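Local coordinates for cerato-platanin-like protein (Moniliophthora perniciosa, PDB 3SUM) that is of unknown function but belongs to the cerato-platanins, a fungal protein family, and adopts their double-psi beta-barrel fold, at residues 119-124 against 129-134; 25-30 against 76-81; 93-98 against 105-110. All coordinates share one frame; numbering follows the deposited sequence.

Three contacts follow one another along the chain, and none encloses or crosses another. Contact 2 comes first and closes the longest loop, bringing helix 24-28 against strand 71-79 of the barrel sheet. Contact 3 opens only after that loop has closed; it pairs helix 91-97 with helix 105-109 through a short connection, on the other side of the chain's centre from contact 2. Last comes contact 1, where the chain leaving strand 116-120 is joined to the C-terminal loop by the Cys124-Cys133 disulfide. Contacts 1 and 2 both reach the same sheet, with centres about 16 Å apart, whereas the centres of contacts 1 and 3 lie about 25 Å apart.

Contact 1 (119-124 against 129-134); sequences QVDGSC and TGKQCG
The carboxylate of Asp121 is flanked on both faces and gripped at one oxygen by the loop of Thr129 and Lys131 and by its own turn. Over one face runs the aliphatic part of Lys131, crossing the Asp121 side chain at about a right angle, with CD 3.6 Å from Asp121 OD2. The backbone N of Ser123 comes from the other face, 46° out of the carboxylate plane, and donates to Asp121 OD1 over 2.8 Å. At the edge, Thr129 OG1 donates to the syn lone pair of Asp121 OD1 at 2.6 Å, while Ser123 OG takes the anti lone pair of the same Asp121 OD1, also at 2.6 Å.

Asp121 holds its CG anti to its own N (chi1 -170°), which turns the carboxylate back over the backbone of Ser123 and completes an Asx turn. Thr129 opens an ST turn of its own: OG1, besides donating to Asp121, accepts from the N of Lys131 at 3.1 Å. One hydroxyl thus couples the two turns. Thr129 CG2 meanwhile packs on Gly122 CA, and Ser123 CB lies close to Lys131 O.

Further along, Cys124 SG and Cys133 SG form a disulfide of 2.1 Å with a chi3 of 98°, near the relaxed right angle. Phe74 of strand 71-79 touches both cysteines, and Cys124 also meets Cys63, so the cross-link is seated on the barrel.

This is a covalent staple between the 3-10 turn that follows strand 116-120 and the C-terminal loop, supplemented by the hydrogen bonds converging on Asp121 OD1. Three donors on one oxygen should stabilise the ionised carboxylate of Asp121. Lys131 NZ, 4.8 Å from Asp121 OD2, makes no salt bridge with it and could add only a longer-range attraction.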
loop_
_atom_site.group_PDB
_atom_site.type_symbol
_atom_site.label_atom_id
_atom_site.label_comp_id
_atom_site.label_asym_id
_atom_site.label_seq_id
_atom_site.Cartn_x
_atom_site.Cartn_y
_atom_site.Cartn_z
ATOM N N GLN A 119 -3.725 -4.594 -9.815
ATOM C CA GLN A 119 -3.007 -3.377 -9.995
ATOM C C GLN A 119 -3.853 -2.486 -10.843
ATOM O O GLN A 119 -4.643 -2.954 -11.695
ATOM C CB GLN A 119 -1.725 -3.644 -10.722
ATOM C CG GLN A 119 -0.850 -2.443 -10.935
ATOM C CD GLN A 119 0.452 -2.856 -11.616
ATOM O OE1 GLN A 119 0.644 -4.019 -11.901
ATOM N NE2 GLN A 119 1.335 -1.948 -11.798
ATOM N N VAL A 120 -3.715 -1.195 -10.550
ATOM C CA VAL A 120 -4.416 -0.143 -11.238
ATOM C C VAL A 120 -3.407 0.912 -11.619
ATOM O O VAL A 120 -2.246 0.912 -11.158
ATOM C CB VAL A 120 -5.520 0.476 -10.375
ATOM C CG1 VAL A 120 -6.610 -0.577 -10.010
ATOM C CG2 VAL A 120 -4.910 1.065 -9.035
ATOM N N ASP A 121 -3.853 1.877 -12.403
ATOM C CA ASP A 121 -2.970 2.980 -12.751
ATOM C C ASP A 121 -2.433 3.694 -11.539
ATOM O O ASP A 121 -3.138 3.870 -10.528
ATOM C CB ASP A 121 -3.725 3.984 -13.659
ATOM C CG ASP A 121 -2.772 5.009 -14.222
ATOM O OD1 ASP A 121 -2.731 6.150 -13.668
ATOM O OD2 ASP A 121 -2.025 4.620 -15.146
ATOM N N GLY A 122 -1.178 4.141 -11.627
ATOM C CA GLY A 122 -0.566 4.831 -10.478
ATOM C C GLY A 122 -1.295 6.125 -10.072
ATOM O O GLY A 122 -1.173 6.563 -8.939
ATOM N N SER A 123 -2.062 6.734 -10.970
ATOM C CA SER A 123 -2.796 7.973 -10.543
ATOM C C SER A 123 -3.754 7.671 -9.402
ATOM O O SER A 123 -3.997 8.502 -8.531
ATOM C CB SER A 123 -3.564 8.554 -11.757
ATOM O OG SER A 123 -4.427 7.526 -12.195
ATOM N N CYS A 124 -4.242 6.430 -9.306
ATOM C CA CYS A 124 -5.063 6.073 -8.174
ATOM C C CYS A 124 -4.304 6.159 -6.864
ATOM O O CYS A 124 -4.894 6.213 -5.795
ATOM C CB CYS A 124 -5.631 4.626 -8.353
ATOM S SG CYS A 124 -6.630 4.498 -9.817
ATOM N N THR A 129 1.011 9.810 -13.399
ATOM C CA THR A 129 1.116 8.962 -14.633
ATOM C C THR A 129 0.559 9.733 -15.837
ATOM O O THR A 129 0.663 9.298 -16.970
ATOM C CB THR A 129 0.255 7.691 -14.471
ATOM O OG1 THR A 129 -1.138 8.075 -14.359
ATOM C CG2 THR A 129 0.689 6.880 -13.228
ATOM N N GLY A 130 -0.102 10.855 -15.581
ATOM C CA GLY A 130 -0.816 11.546 -16.675
ATOM C C GLY A 130 -2.295 11.126 -16.772
ATOM O O GLY A 130 -3.117 11.869 -17.301
ATOM N N LYS A 131 -2.647 9.940 -16.279
ATOM C CA LYS A 131 -4.053 9.470 -16.419
ATOM C C LYS A 131 -4.874 9.811 -15.218
ATOM O O LYS A 131 -4.325 10.206 -14.187
ATOM C CB LYS A 131 -4.102 7.978 -16.582
ATOM C CG LYS A 131 -3.095 7.489 -17.588
ATOM C CD LYS A 131 -3.414 6.140 -18.082
ATOM C CE LYS A 131 -2.369 5.785 -19.168
ATOM N NZ LYS A 131 -2.676 4.475 -19.855
ATOM N N GLN A 132 -6.199 9.662 -15.337
ATOM C CA GLN A 132 -7.079 9.943 -14.206
ATOM C C GLN A 132 -7.363 8.572 -13.602
ATOM O O GLN A 132 -7.409 7.582 -14.280
ATOM C CB GLN A 132 -8.413 10.610 -14.635
ATOM C CG GLN A 132 -9.100 11.332 -13.481
ATOM C CD GLN A 132 -10.271 12.238 -13.930
ATOM O OE1 GLN A 132 -10.586 12.344 -15.132
ATOM N NE2 GLN A 132 -10.889 12.909 -12.965
ATOM N N CYS A 133 -7.512 8.523 -12.310
ATOM C CA CYS A 133 -7.815 7.251 -11.666
ATOM C C CYS A 133 -9.185 6.765 -12.111
ATOM O O CYS A 133 -9.317 5.663 -12.623
ATOM C CB CYS A 133 -7.749 7.414 -10.164
ATOM S SG CYS A 133 -8.155 5.837 -9.338
ATOM N N GLY A 134 -10.203 7.603 -11.943
ATOM C CA GLY A 134 -11.509 7.172 -12.386
ATOM C C GLY A 134 -12.022 6.182 -11.387
ATOM O O GLY A 134 -11.983 6.423 -10.176
#

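Contact 2 (25-30 against 76-81); sequences AALAKL and TVVDRV
Leu27, on the helix 24-28, reaches Val78 of strand 71-79 with the tip of its side chain. Its CB leaves the helix obliquely to the strand. From there CG, anti to the carbonyl carbon (chi1 -63°), carries the branch toward the sheet, and only the two methyls arrive. CD2 does most of the touching, lying 3.7 Å from Val78 CG1 and 3.8 Å from Val78 CB. The other methyl, CD1, rests against the strand backbone, 3.9 Å from Val78 O. The two side chains cross at about a right angle, methyl CD2 lying against the CB-CG1 branch of the valine.

A second, looser touch lies one turn on, in the loop after the helix: Leu30 CD1 approaches Thr76 CG2 at 4.4 Å. Thr76 presents its methyl to the leucine, while its OG1 is hydrogen-bonded to Asn46 ND2. In the backbone, Leu30 pairs with Leu45 and Thr76 with His49 and Val51.

The contact seats the short helix on the barrel wall, in the interior of the protein. Phe50, from the adjacent strand 50-52, also touches Val78 and Thr76 and extends the apolar layer. Just past the valine the chain turns polar: Asp79 forms a salt bridge with Lys10 and accepts from the backbone N of Lys22.

Between the helix and the strand themselves, only methyls and aliphatic carbons meet, apart from one carbonyl oxygen. Their cohesion therefore rests on dispersion and the exclusion of water, forces with little directional preference, and the position of the helix probably depends on shape and on bonds made elsewhere.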
loop_
_atom_site.group_PDB
_atom_site.type_symbol
_atom_site.label_atom_id
_atom_site.label_comp_id
_atom_site.label_asym_id
_atom_site.label_seq_id
_atom_site.Cartn_x
_atom_site.Cartn_y
_atom_site.Cartn_z
ATOM N N ALA A 25 14.543 2.486 -3.977
ATOM C CA ALA A 25 14.845 3.235 -5.189
ATOM C C ALA A 25 13.579 3.798 -5.833
ATOM O O ALA A 25 13.529 4.947 -6.272
ATOM C CB ALA A 25 15.664 2.289 -6.233
ATOM N N ALA A 26 12.540 2.991 -5.911
ATOM C CA ALA A 26 11.301 3.453 -6.492
ATOM C C ALA A 26 10.744 4.595 -5.595
ATOM O O ALA A 26 10.232 5.580 -6.108
ATOM C CB ALA A 26 10.325 2.329 -6.565
ATOM N N LEU A 27 10.868 4.442 -4.277
ATOM C CA LEU A 27 10.394 5.476 -3.313
ATOM C C LEU A 27 11.016 6.835 -3.527
ATOM O O LEU A 27 10.339 7.892 -3.351
ATOM C CB LEU A 27 10.629 5.047 -1.881
ATOM C CG LEU A 27 9.851 3.774 -1.468
ATOM C CD1 LEU A 27 10.144 3.401 0.013
ATOM C CD2 LEU A 27 8.350 3.949 -1.703
ATOM N N ALA A 28 12.289 6.823 -3.907
ATOM C CA ALA A 28 13.038 8.064 -4.165
ATOM C C ALA A 28 12.392 8.835 -5.295
ATOM O O ALA A 28 12.562 10.051 -5.406
ATOM C CB ALA A 28 14.483 7.760 -4.548
ATOM N N LYS A 29 11.698 8.139 -6.172
ATOM C CA LYS A 29 11.032 8.812 -7.282
ATOM C C LYS A 29 9.555 9.113 -7.063
ATOM O O LYS A 29 8.873 9.535 -8.005
ATOM C CB LYS A 29 11.171 7.932 -8.489
ATOM C CG LYS A 29 12.696 7.821 -8.796
ATOM C CD LYS A 29 12.991 7.088 -10.152
ATOM C CE LYS A 29 12.730 5.613 -10.119
ATOM N NZ LYS A 29 13.572 4.963 -11.242
ATOM N N LEU A 30 9.097 8.880 -5.835
ATOM C CA LEU A 30 7.692 8.922 -5.523
ATOM C C LEU A 30 7.396 9.969 -4.501
ATOM O O LEU A 30 6.400 9.887 -3.790
ATOM C CB LEU A 30 7.164 7.559 -5.123
ATOM C CG LEU A 30 7.001 6.611 -6.299
ATOM C CD1 LEU A 30 6.642 5.199 -5.723
ATOM C CD2 LEU A 30 5.868 7.053 -7.243
ATOM N N THR A 76 0.049 1.695 -2.300
ATOM C CA THR A 76 1.255 1.703 -3.028
ATOM C C THR A 76 2.116 0.615 -2.454
ATOM O O THR A 76 2.270 0.507 -1.240
ATOM C CB THR A 76 1.924 3.059 -2.850
ATOM O OG1 THR A 76 0.986 4.040 -3.294
ATOM C CG2 THR A 76 3.185 3.190 -3.770
ATOM N N VAL A 77 2.749 -0.180 -3.335
ATOM C CA VAL A 77 3.688 -1.123 -2.848
ATOM C C VAL A 77 5.017 -0.413 -2.546
ATOM O O VAL A 77 5.618 0.173 -3.441
ATOM C CB VAL A 77 3.908 -2.247 -3.953
ATOM C CG1 VAL A 77 5.084 -3.237 -3.516
ATOM C CG2 VAL A 77 2.585 -3.075 -4.159
ATOM N N VAL A 78 5.504 -0.511 -1.300
ATOM C CA VAL A 78 6.657 0.238 -0.874
ATOM C C VAL A 78 7.718 -0.672 -0.259
ATOM O O VAL A 78 8.811 -0.216 0.086
ATOM C CB VAL A 78 6.297 1.316 0.170
ATOM C CG1 VAL A 78 5.220 2.365 -0.415
ATOM C CG2 VAL A 78 5.848 0.680 1.552
ATOM N N ASP A 79 7.414 -1.965 -0.158
ATOM C CA ASP A 79 8.403 -2.864 0.478
ATOM C C ASP A 79 8.066 -4.290 0.041
ATOM O O ASP A 79 7.097 -4.496 -0.717
ATOM C CB ASP A 79 8.221 -2.670 1.998
ATOM C CG ASP A 79 9.364 -3.262 2.832
ATOM O OD1 ASP A 79 10.393 -3.721 2.276
ATOM O OD2 ASP A 79 9.159 -3.263 4.051
ATOM N N ARG A 80 8.793 -5.283 0.514
ATOM C CA ARG A 80 8.587 -6.636 0.026
ATOM C C ARG A 80 8.270 -7.498 1.224
ATOM O O ARG A 80 8.777 -7.233 2.305
ATOM C CB ARG A 80 9.879 -7.237 -0.662
ATOM C CG ARG A 80 9.833 -7.236 -2.245
ATOM C CD ARG A 80 9.435 -5.783 -2.693
ATOM N NE ARG A 80 9.560 -5.639 -4.146
ATOM C CZ ARG A 80 8.545 -5.802 -4.966
ATOM N NH1 ARG A 80 7.372 -6.120 -4.472
ATOM N NH2 ARG A 80 8.717 -5.639 -6.263
ATOM N N VAL A 81 7.397 -8.485 1.058
ATOM C CA VAL A 81 7.347 -9.614 1.989
ATOM C C VAL A 81 7.609 -10.779 1.049
ATOM O O VAL A 81 7.383 -10.655 -0.155
ATOM C CB VAL A 81 5.989 -9.766 2.642
ATOM C CG1 VAL A 81 5.849 -8.705 3.707
ATOM C CG2 VAL A 81 4.845 -9.645 1.610
#

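Contact 3 (93-98 against 105-110); sequences LVKNLT and EGYDWG
Thr98, just past the end of helix 91-97, meets the start of helix 105-109 at Gly106, their CA atoms 4.8 Å apart, where two short consecutive helices pack beside the double-psi beta-barrel. Gly106 N donates to Thr98 O at 3.2 Å with a nearly straight N-H...O angle of 170°. With the backbone as it lies, a CB on Gly106 would collide with Thr98 OG1.

Of the side chains, Lys95 and Tyr107 run side by side in the same direction. The lysine bends at chi3 (-79°), which sets its CE over the ring centre of Tyr107, 3.5 Å from the centroid, as a CH-pi contact; the NZ beyond makes an off-centre cation-pi interaction with the same ring. Trp7 of strand 4-7 also meets the tyrosine ring. With an alanine in place of Tyr107, the ring that Lys95 and Trp7 lean on is gone, and the lysine chain would probably be set free to turn. Thr98 OG1 donates to Val94 O at 2.7 Å, which fixes the hydroxyl's rotation. Between the helices, one water donates to Lys95 O and to Thr98 OG1 and accepts from Tyr107 N, the last at 3.1 Å.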
loop_
_atom_site.group_PDB
_atom_site.type_symbol
_atom_site.label_atom_id
_atom_site.label_comp_id
_atom_site.label_asym_id
_atom_site.label_seq_id
_atom_site.Cartn_x
_atom_site.Cartn_y
_atom_site.Cartn_z
ATOM N N LEU A 93 -4.671 1.944 7.392
ATOM C CA LEU A 93 -5.152 1.418 6.102
ATOM C C LEU A 93 -5.928 0.120 6.308
ATOM O O LEU A 93 -7.049 -0.067 5.820
ATOM C CB LEU A 93 -3.938 1.210 5.173
ATOM C CG LEU A 93 -4.090 0.201 4.044
ATOM C CD1 LEU A 93 -5.051 0.837 2.993
ATOM C CD2 LEU A 93 -2.756 -0.161 3.419
ATOM N N VAL A 94 -5.323 -0.835 7.020
ATOM C CA VAL A 94 -5.903 -2.113 7.175
ATOM C C VAL A 94 -7.134 -2.097 8.017
ATOM O O VAL A 94 -8.177 -2.676 7.652
ATOM C CB VAL A 94 -4.827 -3.169 7.708
ATOM C CG1 VAL A 94 -5.495 -4.498 7.958
ATOM C CG2 VAL A 94 -3.688 -3.276 6.651
ATOM N N LYS A 95 -7.074 -1.282 9.064
ATOM C CA LYS A 95 -8.152 -1.150 9.963
ATOM C C LYS A 95 -9.349 -0.617 9.227
ATOM O O LYS A 95 -10.480 -1.139 9.407
ATOM C CB LYS A 95 -7.757 -0.184 11.099
ATOM C CG LYS A 95 -8.608 -0.182 12.281
ATOM C CD LYS A 95 -8.154 1.028 13.235
ATOM C CE LYS A 95 -6.917 0.667 14.012
ATOM N NZ LYS A 95 -6.754 1.598 15.254
ATOM N N ASN A 96 -9.134 0.381 8.390
ATOM C CA ASN A 96 -10.245 0.912 7.651
ATOM C C ASN A 96 -10.700 -0.016 6.540
ATOM O O ASN A 96 -11.902 -0.158 6.331
ATOM C CB ASN A 96 -9.961 2.315 7.192
ATOM C CG ASN A 96 -9.673 3.245 8.399
ATOM O OD1 ASN A 96 -10.269 3.065 9.475
ATOM N ND2 ASN A 96 -8.735 4.160 8.254
ATOM N N LEU A 97 -9.773 -0.701 5.868
ATOM C CA LEU A 97 -10.225 -1.527 4.737
ATOM C C LEU A 97 -11.059 -2.706 5.250
ATOM O O LEU A 97 -11.951 -3.195 4.537
ATOM C CB LEU A 97 -9.000 -2.124 4.046
ATOM C CG LEU A 97 -9.167 -3.138 2.930
ATOM C CD1 LEU A 97 -10.053 -2.635 1.712
ATOM C CD2 LEU A 97 -7.700 -3.539 2.470
ATOM N N THR A 98 -10.748 -3.197 6.455
ATOM C CA THR A 98 -11.204 -4.525 6.882
ATOM C C THR A 98 -12.132 -4.401 8.049
ATOM O O THR A 98 -12.365 -5.349 8.780
ATOM C CB THR A 98 -10.071 -5.486 7.236
ATOM O OG1 THR A 98 -9.362 -4.968 8.385
ATOM C CG2 THR A 98 -9.124 -5.651 6.072
ATOM N N GLU A 105 -12.862 -6.268 11.788
ATOM C CA GLU A 105 -12.521 -7.685 11.655
ATOM C C GLU A 105 -11.060 -7.977 11.414
ATOM O O GLU A 105 -10.455 -8.826 12.087
ATOM C CB GLU A 105 -13.367 -8.261 10.514
ATOM C CG GLU A 105 -14.896 -8.073 10.793
ATOM C CD GLU A 105 -15.756 -8.560 9.667
ATOM O OE1 GLU A 105 -15.251 -8.681 8.523
ATOM O OE2 GLU A 105 -16.916 -8.841 9.925
ATOM N N GLY A 106 -10.507 -7.321 10.415
ATOM C CA GLY A 106 -9.146 -7.609 9.988
ATOM C C GLY A 106 -8.142 -7.122 10.996
ATOM O O GLY A 106 -7.130 -7.805 11.258
ATOM N N TYR A 107 -8.419 -5.942 11.559
ATOM C CA TYR A 107 -7.479 -5.344 12.477
ATOM C C TYR A 107 -7.421 -6.161 13.765
ATOM O O TYR A 107 -6.343 -6.415 14.271
ATOM C CB TYR A 107 -7.877 -3.908 12.783
ATOM C CG TYR A 107 -7.091 -3.278 13.882
ATOM C CD1 TYR A 107 -5.734 -2.997 13.720
ATOM C CD2 TYR A 107 -7.725 -2.912 15.077
ATOM C CE1 TYR A 107 -5.014 -2.398 14.761
ATOM C CE2 TYR A 107 -7.011 -2.333 16.130
ATOM C CZ TYR A 107 -5.692 -2.057 15.934
ATOM O OH TYR A 107 -5.032 -1.466 16.949
ATOM N N ASP A 108 -8.590 -6.516 14.304
ATOM C CA ASP A 108 -8.634 -7.209 15.589
ATOM C C ASP A 108 -8.036 -8.598 15.436
ATOM O O ASP A 108 -7.312 -9.063 16.317
ATOM C CB ASP A 108 -10.038 -7.361 16.034
ATOM C CG ASP A 108 -10.660 -6.031 16.461
ATOM O OD1 ASP A 108 -9.944 -5.036 16.629
ATOM O OD2 ASP A 108 -11.878 -6.039 16.624
ATOM N N TRP A 109 -8.284 -9.233 14.306
ATOM C CA TRP A 109 -7.688 -10.569 14.149
ATOM C C TRP A 109 -6.199 -10.518 13.786
ATOM O O TRP A 109 -5.370 -11.438 14.125
ATOM C CB TRP A 109 -8.471 -11.363 13.070
ATOM C CG TRP A 109 -7.963 -12.816 13.032
ATOM C CD1 TRP A 109 -7.296 -13.431 11.990
ATOM C CD2 TRP A 109 -8.078 -13.778 14.075
ATOM N NE1 TRP A 109 -7.034 -14.733 12.337
ATOM C CE2 TRP A 109 -7.468 -14.973 13.610
ATOM C CE3 TRP A 109 -8.624 -13.755 15.369
ATOM C CZ2 TRP A 109 -7.388 -16.141 14.400
ATOM C CZ3 TRP A 109 -8.561 -14.950 16.171
ATOM C CH2 TRP A 109 -7.947 -16.107 15.667
ATOM N N GLY A 110 -5.900 -9.524 12.969
ATOM C CA GLY A 110 -4.583 -9.149 12.537
ATOM C C GLY A 110 -4.260 -9.674 11.116
ATOM O O GLY A 110 -3.258 -9.242 10.494
HETATM O O HOH W 1 -10.463 -3.841 10.681
#